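Local structure of Rab5 protein, putative (Plasmodium falciparum, 3CLV) at residues A[95-100]-A[193-198]; A[117-122]-A[200-205]; A[150-155]-A[171-176]. The protein is a putative Rab5, a member of the Ras family of small P-loop nucleotide-binding proteins, modelled here with guanosine-5'-diphosphate. All coordinates share one frame; numbering follows the deposited sequence. Where two conformers were deposited one is given.

Interaction 1 of 3, residues A[95-100]-A[193-198]; sequences FDIWDT and NIFYML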
loop_
_atom_site.group_PDB
_atom_site.type_symbol
_atom_site.label_atom_id
_atom_site.label_comp_id
_atom_site.label_asym_id
_atom_site.label_seq_id
_atom_site.Cartn_x
_atom_site.Cartn_y
_atom_site.Cartn_z
ATOM N N PHE A 95 1.403 -12.930 5.278
ATOM C CA PHE A 95 0.341 -12.054 4.790
ATOM C C PHE A 95 0.380 -10.721 5.515
ATOM O O PHE A 95 0.506 -10.704 6.736
ATOM C CB PHE A 95 -1.032 -12.717 5.000
ATOM C CG PHE A 95 -1.227 -13.958 4.177
ATOM C CD1 PHE A 95 -1.717 -13.873 2.870
ATOM C CD2 PHE A 95 -0.905 -15.213 4.698
ATOM C CE1 PHE A 95 -1.894 -15.020 2.090
ATOM C CE2 PHE A 95 -1.070 -16.374 3.930
ATOM C CZ PHE A 95 -1.575 -16.279 2.615
ATOM N N ASP A 96 0.307 -9.618 4.761
ATOM C CA ASP A 96 0.127 -8.299 5.340
ATOM C C ASP A 96 -1.325 -7.900 5.057
ATOM O O ASP A 96 -1.641 -7.471 3.948
ATOM C CB ASP A 96 1.142 -7.317 4.728
ATOM C CG ASP A 96 0.858 -5.854 5.076
ATOM O OD1 ASP A 96 0.143 -5.560 6.062
ATOM O OD2 ASP A 96 1.370 -4.980 4.345
ATOM N N ILE A 97 -2.192 -8.066 6.052
ATOM C CA ILE A 97 -3.639 -7.898 5.868
ATOM C C ILE A 97 -4.109 -6.491 6.169
ATOM O O ILE A 97 -3.925 -5.989 7.280
ATOM C CB ILE A 97 -4.422 -8.898 6.738
ATOM C CG1 ILE A 97 -3.887 -10.316 6.481
ATOM C CG2 ILE A 97 -5.913 -8.841 6.413
ATOM C CD1 ILE A 97 -4.066 -11.272 7.674
ATOM N N TRP A 98 -4.732 -5.871 5.172
ATOM C CA TRP A 98 -5.302 -4.558 5.296
ATOM C C TRP A 98 -6.815 -4.708 5.310
ATOM O O TRP A 98 -7.425 -4.991 4.271
ATOM C CB TRP A 98 -4.883 -3.662 4.112
ATOM C CG TRP A 98 -3.390 -3.352 3.995
ATOM C CD1 TRP A 98 -2.346 -4.157 4.327
ATOM C CD2 TRP A 98 -2.817 -2.163 3.442
ATOM N NE1 TRP A 98 -1.151 -3.529 4.061
ATOM C CE2 TRP A 98 -1.418 -2.303 3.509
ATOM C CE3 TRP A 98 -3.357 -0.978 2.914
ATOM C CZ2 TRP A 98 -0.547 -1.316 3.049
ATOM C CZ3 TRP A 98 -2.497 -0.001 2.462
ATOM C CH2 TRP A 98 -1.101 -0.172 2.541
ATOM N N ASP A 99 -7.427 -4.463 6.470
ATOM C CA ASP A 99 -8.888 -4.525 6.610
ATOM C C ASP A 99 -9.479 -3.169 6.272
ATOM O O ASP A 99 -9.204 -2.186 6.957
ATOM C CB ASP A 99 -9.263 -4.941 8.040
ATOM C CG ASP A 99 -10.767 -4.964 8.304
ATOM O OD1 ASP A 99 -11.571 -4.832 7.355
ATOM O OD2 ASP A 99 -11.142 -5.130 9.503
ATOM N N THR A 100 -10.277 -3.117 5.202
ATOM C CA THR A 100 -10.858 -1.836 4.765
ATOM C C THR A 100 -11.640 -1.169 5.911
ATOM O O THR A 100 -11.641 0.056 6.027
ATOM C CB THR A 100 -11.735 -1.976 3.495
ATOM O OG1 THR A 100 -12.747 -2.962 3.717
ATOM C CG2 THR A 100 -10.882 -2.406 2.293
ATOM N N ASN A 193 -8.053 -21.650 7.316
ATOM C CA ASN A 193 -8.108 -22.243 5.974
ATOM C C ASN A 193 -8.226 -21.182 4.866
ATOM O O ASN A 193 -7.784 -21.397 3.743
ATOM C CB ASN A 193 -9.257 -23.261 5.869
ATOM C CG ASN A 193 -8.932 -24.621 6.519
ATOM O OD1 ASN A 193 -7.782 -25.030 6.616
ATOM N ND2 ASN A 193 -9.974 -25.339 6.924
ATOM N N ILE A 194 -8.805 -20.022 5.184
ATOM C CA ILE A 194 -8.787 -18.917 4.205
ATOM C C ILE A 194 -7.345 -18.709 3.730
ATOM O O ILE A 194 -7.061 -18.626 2.541
ATOM C CB ILE A 194 -9.282 -17.574 4.822
ATOM C CG1 ILE A 194 -10.762 -17.640 5.207
ATOM C CG2 ILE A 194 -8.986 -16.398 3.861
ATOM C CD1 ILE A 194 -11.237 -16.443 6.101
ATOM N N PHE A 195 -6.432 -18.618 4.681
ATOM C CA PHE A 195 -5.069 -18.257 4.401
ATOM C C PHE A 195 -4.263 -19.458 3.936
ATOM O O PHE A 195 -3.304 -19.290 3.193
ATOM C CB PHE A 195 -4.474 -17.564 5.628
ATOM C CG PHE A 195 -5.129 -16.237 5.901
ATOM C CD1 PHE A 195 -4.670 -15.085 5.269
ATOM C CD2 PHE A 195 -6.253 -16.157 6.727
ATOM C CE1 PHE A 195 -5.280 -13.870 5.492
ATOM C CE2 PHE A 195 -6.886 -14.955 6.955
ATOM C CZ PHE A 195 -6.403 -13.797 6.334
ATOM N N TYR A 196 -4.696 -20.664 4.314
ATOM C CA TYR A 196 -4.058 -21.892 3.801
ATOM C C TYR A 196 -4.251 -21.965 2.294
ATOM O O TYR A 196 -3.290 -22.221 1.552
ATOM C CB TYR A 196 -4.634 -23.164 4.449
ATOM C CG TYR A 196 -4.332 -23.330 5.935
ATOM C CD1 TYR A 196 -3.373 -22.548 6.573
ATOM C CD2 TYR A 196 -4.994 -24.298 6.691
ATOM C CE1 TYR A 196 -3.106 -22.700 7.938
ATOM C CE2 TYR A 196 -4.736 -24.455 8.047
ATOM C CZ TYR A 196 -3.794 -23.653 8.659
ATOM O OH TYR A 196 -3.528 -23.822 10.004
ATOM N N MET A 197 -5.491 -21.733 1.862
ATOM C CA MET A 197 -5.879 -21.751 0.454
ATOM C C MET A 197 -5.137 -20.683 -0.350
ATOM O O MET A 197 -4.606 -20.966 -1.442
ATOM C CB MET A 197 -7.397 -21.579 0.316
ATOM C CG MET A 197 -8.234 -22.807 0.787
ATOM S SD MET A 197 -10.016 -22.580 0.539
ATOM C CE MET A 197 -10.157 -22.791 -1.219
ATOM N N LEU A 198 -5.094 -19.460 0.196
ATOM C CA LEU A 198 -4.338 -18.365 -0.415
ATOM C C LEU A 198 -2.858 -18.681 -0.537
ATOM O O LEU A 198 -2.264 -18.461 -1.589
ATOM C CB LEU A 198 -4.509 -17.065 0.380
ATOM C CG LEU A 198 -5.864 -16.358 0.261
ATOM C CD1 LEU A 198 -5.905 -15.117 1.171
ATOM C CD2 LEU A 198 -6.133 -15.979 -1.204
#
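F95 and F195 meet as a T-shaped aromatic pair where strand 92-99 of the Ras-like P-loop fold packs against the C-terminal helix 191-206. The ring centroids lie 5.2 Å apart and the planes are turned by 72°. The edge of F195 points into the face of F95: its CD1 stands over the centre of that ring, 3.8 Å from F95 CG. F95 CB points toward the helix; CG anti to the carbonyl carbon (chi1 -66°) with the ring turned crosswise (chi2 -87°) sets one face against F195.

Aliphatic packing extends the pair. I97, two residues on and on the same side of the strand, comes at F195 from the opposite direction, its CD1 3.6 Å from F195 CE1. No hydrogen bond joins the two segments, and all four touching residues are buried. L27 of helix 20-29 and V49 of strand 43-50 also pack on F195. On the other side of the strand, W98 meets F44 edge-to-face and K9 in a cation-pi contact. One helical turn beyond F195, L198 reaches F95 obliquely, with its CB 3.7 Å from F95 CE1.

Interaction 2 of 3, residues A[117-122]-A[200-205]; sequences ATCAIV and EEIYKN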
loop_
_atom_site.group_PDB
_atom_site.type_symbol
_atom_site.label_atom_id
_atom_site.label_comp_id
_atom_site.label_asym_id
_atom_site.label_seq_id
_atom_site.Cartn_x
_atom_site.Cartn_y
_atom_site.Cartn_z
ATOM N N ALA A 117 -1.690 -5.173 -4.055
ATOM C CA ALA A 117 -2.122 -6.349 -3.292
ATOM C C ALA A 117 -1.945 -7.606 -4.135
ATOM O O ALA A 117 -2.225 -7.600 -5.342
ATOM C CB ALA A 117 -3.574 -6.213 -2.838
ATOM N N THR A 118 -1.455 -8.665 -3.499
ATOM C CA THR A 118 -1.338 -9.993 -4.121
ATOM C C THR A 118 -2.673 -10.704 -4.019
ATOM O O THR A 118 -3.119 -11.345 -4.966
ATOM C CB THR A 118 -0.258 -10.850 -3.401
ATOM O OG1 THR A 118 1.006 -10.202 -3.527
ATOM C CG2 THR A 118 -0.172 -12.280 -3.982
ATOM N N CYS A 119 -3.317 -10.567 -2.864
ATOM C CA CYS A 119 -4.558 -11.279 -2.585
ATOM C C CYS A 119 -5.679 -10.335 -2.218
ATOM O O CYS A 119 -5.450 -9.272 -1.647
ATOM C CB CYS A 119 -4.371 -12.245 -1.412
ATOM S SG CYS A 119 -3.073 -13.447 -1.644
ATOM N N ALA A 120 -6.898 -10.739 -2.531
ATOM C CA ALA A 120 -8.075 -10.037 -2.066
ATOM C C ALA A 120 -9.010 -11.051 -1.443
ATOM O O ALA A 120 -9.368 -12.070 -2.074
ATOM C CB ALA A 120 -8.759 -9.280 -3.212
ATOM N N ILE A 121 -9.374 -10.787 -0.193
ATOM C CA ILE A 121 -10.363 -11.571 0.529
ATOM C C ILE A 121 -11.672 -10.793 0.540
ATOM O O ILE A 121 -11.781 -9.740 1.197
ATOM C CB ILE A 121 -9.928 -11.860 1.998
ATOM C CG1 ILE A 121 -8.559 -12.536 2.057
ATOM C CG2 ILE A 121 -10.980 -12.728 2.735
ATOM C CD1 ILE A 121 -7.978 -12.587 3.510
ATOM N N VAL A 122 -12.663 -11.300 -0.193
ATOM C CA VAL A 122 -13.950 -10.606 -0.315
ATOM C C VAL A 122 -14.997 -11.375 0.487
ATOM O O VAL A 122 -15.355 -12.513 0.139
ATOM C CB VAL A 122 -14.413 -10.426 -1.790
ATOM C CG1 VAL A 122 -15.640 -9.511 -1.836
ATOM C CG2 VAL A 122 -13.300 -9.823 -2.639
ATOM N N GLU A 200 -1.364 -21.646 -0.530
ATOM C CA GLU A 200 -1.219 -22.703 -1.566
ATOM C C GLU A 200 -1.213 -22.093 -2.980
ATOM O O GLU A 200 -0.384 -22.428 -3.820
ATOM C CB GLU A 200 -2.339 -23.749 -1.443
ATOM C CG GLU A 200 -2.256 -24.603 -0.172
ATOM C CD GLU A 200 -3.540 -25.372 0.144
ATOM O OE1 GLU A 200 -4.619 -25.062 -0.411
ATOM O OE2 GLU A 200 -3.469 -26.296 0.980
ATOM N N GLU A 201 -2.151 -21.181 -3.224
ATOM C CA GLU A 201 -2.244 -20.492 -4.497
ATOM C C GLU A 201 -1.030 -19.569 -4.786
ATOM O O GLU A 201 -0.542 -19.536 -5.912
ATOM C CB GLU A 201 -3.559 -19.714 -4.555
ATOM C CG GLU A 201 -3.991 -19.351 -5.955
ATOM C CD GLU A 201 -4.339 -20.559 -6.822
ATOM O OE1 GLU A 201 -4.753 -21.630 -6.302
ATOM O OE2 GLU A 201 -4.207 -20.407 -8.044
ATOM N N ILE A 202 -0.545 -18.829 -3.784
ATOM C CA ILE A 202 0.659 -18.009 -3.982
ATOM C C ILE A 202 1.846 -18.901 -4.377
ATOM O O ILE A 202 2.578 -18.582 -5.312
ATOM C CB ILE A 202 1.031 -17.157 -2.740
ATOM C CG1 ILE A 202 -0.016 -16.067 -2.493
ATOM C CG2 ILE A 202 2.408 -16.511 -2.919
ATOM C CD1 ILE A 202 0.076 -15.442 -1.067
ATOM N N TYR A 203 2.013 -20.017 -3.667
ATOM C CA TYR A 203 3.131 -20.932 -3.901
ATOM C C TYR A 203 3.081 -21.510 -5.314
ATOM O O TYR A 203 4.080 -21.517 -6.036
ATOM C CB TYR A 203 3.083 -22.085 -2.900
ATOM C CG TYR A 203 4.256 -23.042 -3.019
ATOM C CD1 TYR A 203 5.493 -22.713 -2.479
ATOM C CD2 TYR A 203 4.122 -24.267 -3.676
ATOM C CE1 TYR A 203 6.580 -23.587 -2.577
ATOM C CE2 TYR A 203 5.203 -25.149 -3.785
ATOM C CZ TYR A 203 6.423 -24.794 -3.230
ATOM O OH TYR A 203 7.508 -25.639 -3.323
ATOM N N LYS A 204 1.901 -21.995 -5.681
ATOM C CA LYS A 204 1.625 -22.514 -7.010
ATOM C C LYS A 204 2.063 -21.492 -8.062
ATOM O O LYS A 204 2.666 -21.853 -9.074
ATOM C CB LYS A 204 0.136 -22.828 -7.108
ATOM C CG LYS A 204 -0.346 -23.488 -8.387
ATOM C CD LYS A 204 -1.865 -23.638 -8.325
ATOM C CE LYS A 204 -2.389 -24.614 -9.370
ATOM N NZ LYS A 204 -2.154 -24.139 -10.769
ATOM N N ASN A 205 1.781 -20.216 -7.803
ATOM C CA ASN A 205 2.179 -19.147 -8.697
ATOM C C ASN A 205 3.665 -18.835 -8.745
ATOM O O ASN A 205 4.212 -18.637 -9.832
ATOM C CB ASN A 205 1.367 -17.879 -8.423
ATOM C CG ASN A 205 0.039 -17.910 -9.128
ATOM O OD1 ASN A 205 -0.052 -17.535 -10.289
ATOM N ND2 ASN A 205 -0.988 -18.401 -8.446
#
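I202 carries this contact from the helix side, touching T118 and C119 of segment 117-122. All of the cross-segment contact is apolar. The end of the isoleucine, CD1, comes within 3.8 Å of C119 SG, while its CG1 is 4.1 Å from the same sulfur. CG1 also lies 4.1 Å from T118 CG2, the two side chains crossing at about a right angle. In T118 the methyl CG2 is anti to the backbone N and OG1 lies beside that N (chi1 -62°), an arrangement that presents carbon, not oxygen, to I202. The contact is small, 93 Å² summed over both sides, and all three residues are buried.

In the Ras-like fold this is the C-terminal helix 191-206 lying across one face of the central sheet, here against C119 of the inner strand 119-125. Strands 8-13 and 149-155 flank that strand; I149 packs on I202 as well, and C119 further touches L198 one turn earlier in the helix.

No hydrogen bond crosses between the segments; within the helix, N205 ND2 donates to E201 O at 2.8 Å, nearly straight (169°), with the acceptor in the plane of the amide but the donor above the carbonyl plane. The backbone N of N205 reaches the same oxygen, at 3.1 Å, from the opposite face, so E201 O is gripped by two N-H groups of one residue. On the far flank of the helix, the rings of Y203 and Y86 meet edge-to-face (T-shaped), and Y203 OH is hydrogen-bonded to the N of N87.

Interaction 3 of 3, residues A[150-155]-A[171-176]; sequences IILVAN and KYAQDN. With GDP (guanosine-5'-diphosphate), chain D.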
loop_
_atom_site.group_PDB
_atom_site.type_symbol
_atom_site.label_atom_id
_atom_site.label_comp_id
_atom_site.label_asym_id
_atom_site.label_seq_id
_atom_site.Cartn_x
_atom_site.Cartn_y
_atom_site.Cartn_z
ATOM N N ILE A 150 -8.066 -14.024 -5.674
ATOM C CA ILE A 150 -9.301 -13.631 -4.982
ATOM C C ILE A 150 -9.945 -14.849 -4.327
ATOM O O ILE A 150 -10.148 -15.884 -4.976
ATOM C CB ILE A 150 -10.322 -12.960 -5.926
ATOM C CG1 ILE A 150 -9.715 -11.716 -6.596
ATOM C CG2 ILE A 150 -11.615 -12.612 -5.172
ATOM C CD1 ILE A 150 -10.498 -11.283 -7.836
ATOM N N ILE A 151 -10.246 -14.704 -3.040
ATOM C CA ILE A 151 -11.027 -15.678 -2.298
ATOM C C ILE A 151 -12.334 -15.041 -1.807
ATOM O O ILE A 151 -12.331 -13.990 -1.134
ATOM C CB ILE A 151 -10.208 -16.377 -1.184
ATOM C CG1 ILE A 151 -11.024 -17.494 -0.511
ATOM C CG2 ILE A 151 -9.607 -15.356 -0.156
ATOM C CD1 ILE A 151 -10.093 -18.599 0.076
ATOM N N LEU A 152 -13.443 -15.665 -2.195
ATOM C CA LEU A 152 -14.757 -15.201 -1.795
ATOM C C LEU A 152 -15.092 -15.961 -0.526
ATOM O O LEU A 152 -14.996 -17.193 -0.490
ATOM C CB LEU A 152 -15.781 -15.448 -2.906
ATOM C CG LEU A 152 -17.237 -15.105 -2.609
ATOM C CD1 LEU A 152 -17.397 -13.578 -2.458
ATOM C CD2 LEU A 152 -18.131 -15.624 -3.747
ATOM N N VAL A 153 -15.442 -15.226 0.530
ATOM C CA VAL A 153 -15.644 -15.849 1.847
ATOM C C VAL A 153 -17.100 -15.703 2.272
ATOM O O VAL A 153 -17.628 -14.584 2.373
ATOM C CB VAL A 153 -14.691 -15.275 2.952
ATOM C CG1 VAL A 153 -15.033 -15.842 4.363
ATOM C CG2 VAL A 153 -13.229 -15.538 2.613
ATOM N N ALA A 154 -17.747 -16.849 2.496
ATOM C CA ALA A 154 -19.111 -16.893 3.014
ATOM C C ALA A 154 -19.031 -17.012 4.529
ATOM O O ALA A 154 -18.889 -18.117 5.070
ATOM C CB ALA A 154 -19.877 -18.075 2.409
ATOM N N ASN A 155 -19.078 -15.872 5.219
ATOM C CA ASN A 155 -18.966 -15.873 6.673
ATOM C C ASN A 155 -20.331 -16.007 7.392
ATOM O O ASN A 155 -21.383 -15.719 6.814
ATOM C CB ASN A 155 -18.186 -14.639 7.163
ATOM C CG ASN A 155 -17.747 -14.750 8.627
ATOM O OD1 ASN A 155 -17.177 -15.756 9.050
ATOM N ND2 ASN A 155 -17.956 -13.672 9.386
ATOM N N LYS A 171 -21.237 -21.671 -7.719
ATOM C CA LYS A 171 -21.250 -21.549 -9.182
ATOM C C LYS A 171 -20.671 -20.213 -9.616
ATOM O O LYS A 171 -19.848 -20.164 -10.550
ATOM C CB LYS A 171 -22.655 -21.740 -9.760
ATOM C CG LYS A 171 -22.671 -21.832 -11.305
ATOM N N TYR A 172 -21.086 -19.143 -8.918
ATOM C CA TYR A 172 -20.589 -17.798 -9.169
ATOM C C TYR A 172 -19.060 -17.766 -9.104
ATOM O O TYR A 172 -18.423 -17.187 -9.983
ATOM C CB TYR A 172 -21.204 -16.750 -8.207
ATOM C CG TYR A 172 -20.528 -15.398 -8.328
ATOM C CD1 TYR A 172 -20.833 -14.543 -9.387
ATOM C CD2 TYR A 172 -19.544 -14.993 -7.412
ATOM C CE1 TYR A 172 -20.199 -13.317 -9.529
ATOM C CE2 TYR A 172 -18.898 -13.735 -7.546
ATOM C CZ TYR A 172 -19.226 -12.918 -8.607
ATOM O OH TYR A 172 -18.615 -11.692 -8.787
ATOM N N ALA A 173 -18.497 -18.377 -8.061
ATOM C CA ALA A 173 -17.047 -18.354 -7.841
ATOM C C ALA A 173 -16.289 -19.110 -8.938
ATOM O O ALA A 173 -15.241 -18.656 -9.396
ATOM C CB ALA A 173 -16.691 -18.874 -6.459
ATOM N N GLN A 174 -16.842 -20.248 -9.360
ATOM C CA GLN A 174 -16.299 -21.021 -10.488
ATOM C C GLN A 174 -16.307 -20.215 -11.787
ATOM O O GLN A 174 -15.312 -20.163 -12.518
ATOM C CB GLN A 174 -17.119 -22.296 -10.685
ATOM C CG GLN A 174 -17.048 -23.271 -9.515
ATOM C CD GLN A 174 -17.981 -24.466 -9.678
ATOM O OE1 GLN A 174 -18.380 -25.090 -8.696
ATOM N NE2 GLN A 174 -18.328 -24.788 -10.921
ATOM N N ASP A 175 -17.428 -19.552 -12.051
ATOM C CA ASP A 175 -17.595 -18.781 -13.263
ATOM C C ASP A 175 -16.616 -17.634 -13.315
ATOM O O ASP A 175 -16.200 -17.199 -14.399
ATOM C CB ASP A 175 -19.023 -18.246 -13.350
ATOM C CG ASP A 175 -20.027 -19.314 -13.750
ATOM O OD1 ASP A 175 -19.683 -20.520 -13.746
ATOM O OD2 ASP A 175 -21.176 -18.930 -14.056
ATOM N N ASN A 176 -16.241 -17.146 -12.137
ATOM C CA ASN A 176 -15.340 -16.021 -12.070
ATOM C C ASN A 176 -13.959 -16.427 -11.642
ATOM O O ASN A 176 -13.105 -15.567 -11.446
ATOM C CB ASN A 176 -15.926 -14.920 -11.187
ATOM C CG ASN A 176 -17.124 -14.263 -11.839
ATOM O OD1 ASN A 176 -16.978 -13.271 -12.544
ATOM N ND2 ASN A 176 -18.296 -14.859 -11.670
HETATM P PB GDP D . -16.936 -5.989 9.978
HETATM O O1B GDP D . -15.530 -5.791 10.443
HETATM O O2B GDP D . -17.688 -4.678 9.960
HETATM O O3B GDP D . -17.021 -6.610 8.607
HETATM O O3A GDP D . -17.726 -7.020 10.950
HETATM P PA GDP D . -17.412 -7.281 12.522
HETATM O O1A GDP D . -17.421 -5.968 13.288
HETATM O O2A GDP D . -16.202 -8.133 12.753
HETATM O "O5'" GDP D . -18.720 -8.112 12.949
HETATM C "C5'" GDP D . -20.037 -7.552 12.881
HETATM C "C4'" GDP D . -20.942 -8.353 13.826
HETATM O "O4'" GDP D . -21.107 -9.688 13.342
HETATM C "C3'" GDP D . -20.427 -8.486 15.257
HETATM O "O3'" GDP D . -21.597 -8.436 16.082
HETATM C "C2'" GDP D . -19.821 -9.889 15.327
HETATM O "O2'" GDP D . -19.856 -10.486 16.631
HETATM C "C1'" GDP D . -20.727 -10.631 14.355
HETATM N N9 GDP D . -20.028 -11.726 13.676
HETATM C C8 GDP D . -18.865 -11.636 12.995
HETATM N N7 GDP D . -18.525 -12.839 12.493
HETATM C C5 GDP D . -19.497 -13.711 12.846
HETATM C C6 GDP D . -19.768 -15.153 12.636
HETATM O O6 GDP D . -18.964 -15.852 11.973
HETATM N N1 GDP D . -20.905 -15.671 13.174
HETATM C C2 GDP D . -21.797 -14.930 13.881
HETATM N N2 GDP D . -22.910 -15.535 14.372
HETATM N N3 GDP D . -21.604 -13.597 14.132
HETATM C C4 GDP D . -20.494 -12.963 13.631
#
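L152 CD2 touches the edge of the Y172 ring near its plane, 4.0 Å from CD2 of the tyrosine, and sits more loosely, at 4.5 Å, against CB of A173. One leucine methyl thus makes the whole apolar contact, reaching two successive residues of helix 166-175. Leucine and tyrosine cross at about a right angle. With chi1 at 176° and chi2 at 68°, L152 is extended, and CD2, the branch anti to CA, is the one that reaches the helix.

The tyrosine has a second partner within its own segment. N176, where the chain leaves the helix, turns its amide back and donates from ND2 to Y172 O at 2.9 Å in an almost straight bond (178°). The same ND2 lies over one face of the Y172 ring, toward its rim, so this single amide both ties up a carbonyl at the helix end and packs on the ring.

At its other end the strand runs into the nucleotide pocket. N155 begins an NKxD sequence, the base-recognition motif of this family; its ND2 is 3.3 Å from N7 of guanosine-5'-diphosphate. Hydrogen bonds hold its amide on both atoms: T183 OG1 and the N of A185 meet OD1, and ND2 meets V18 O. D158, later in the same motif, is hydrogen-bonded to the ligand.

Strand 149-155, helix 166-175 and strand 179-183 form a beta-alpha-beta crossover, with K136 and V139 of helix 129-145 packing on Y172 and L178, before the last strand, touching both Y172 and A173.

Overall arrangement
The three contacts share one mixed sheet. Interactions 1 and 2, with centres about 8 Å apart, use successive turns of helix 191-206 and merge: I121 CD1 packs 3.5 Å from F195 CZ. Interaction 3, with its centre about 15 Å from interaction 1 and 14 Å from interaction 2, lies on the opposite face of the sheet, against helix 166-175; its strand pairs with 119-125 while I151 and V153 face helix 191-206. Along the chain, interactions 1 and 2 alternate their segments and interaction 3 is nested inside both. Helix 191-206, the last in the chain, thus packs on strands from earlier in the sequence, completing the three-layer alpha/beta/alpha sandwich whose strand 149-155 leads to the nucleotide.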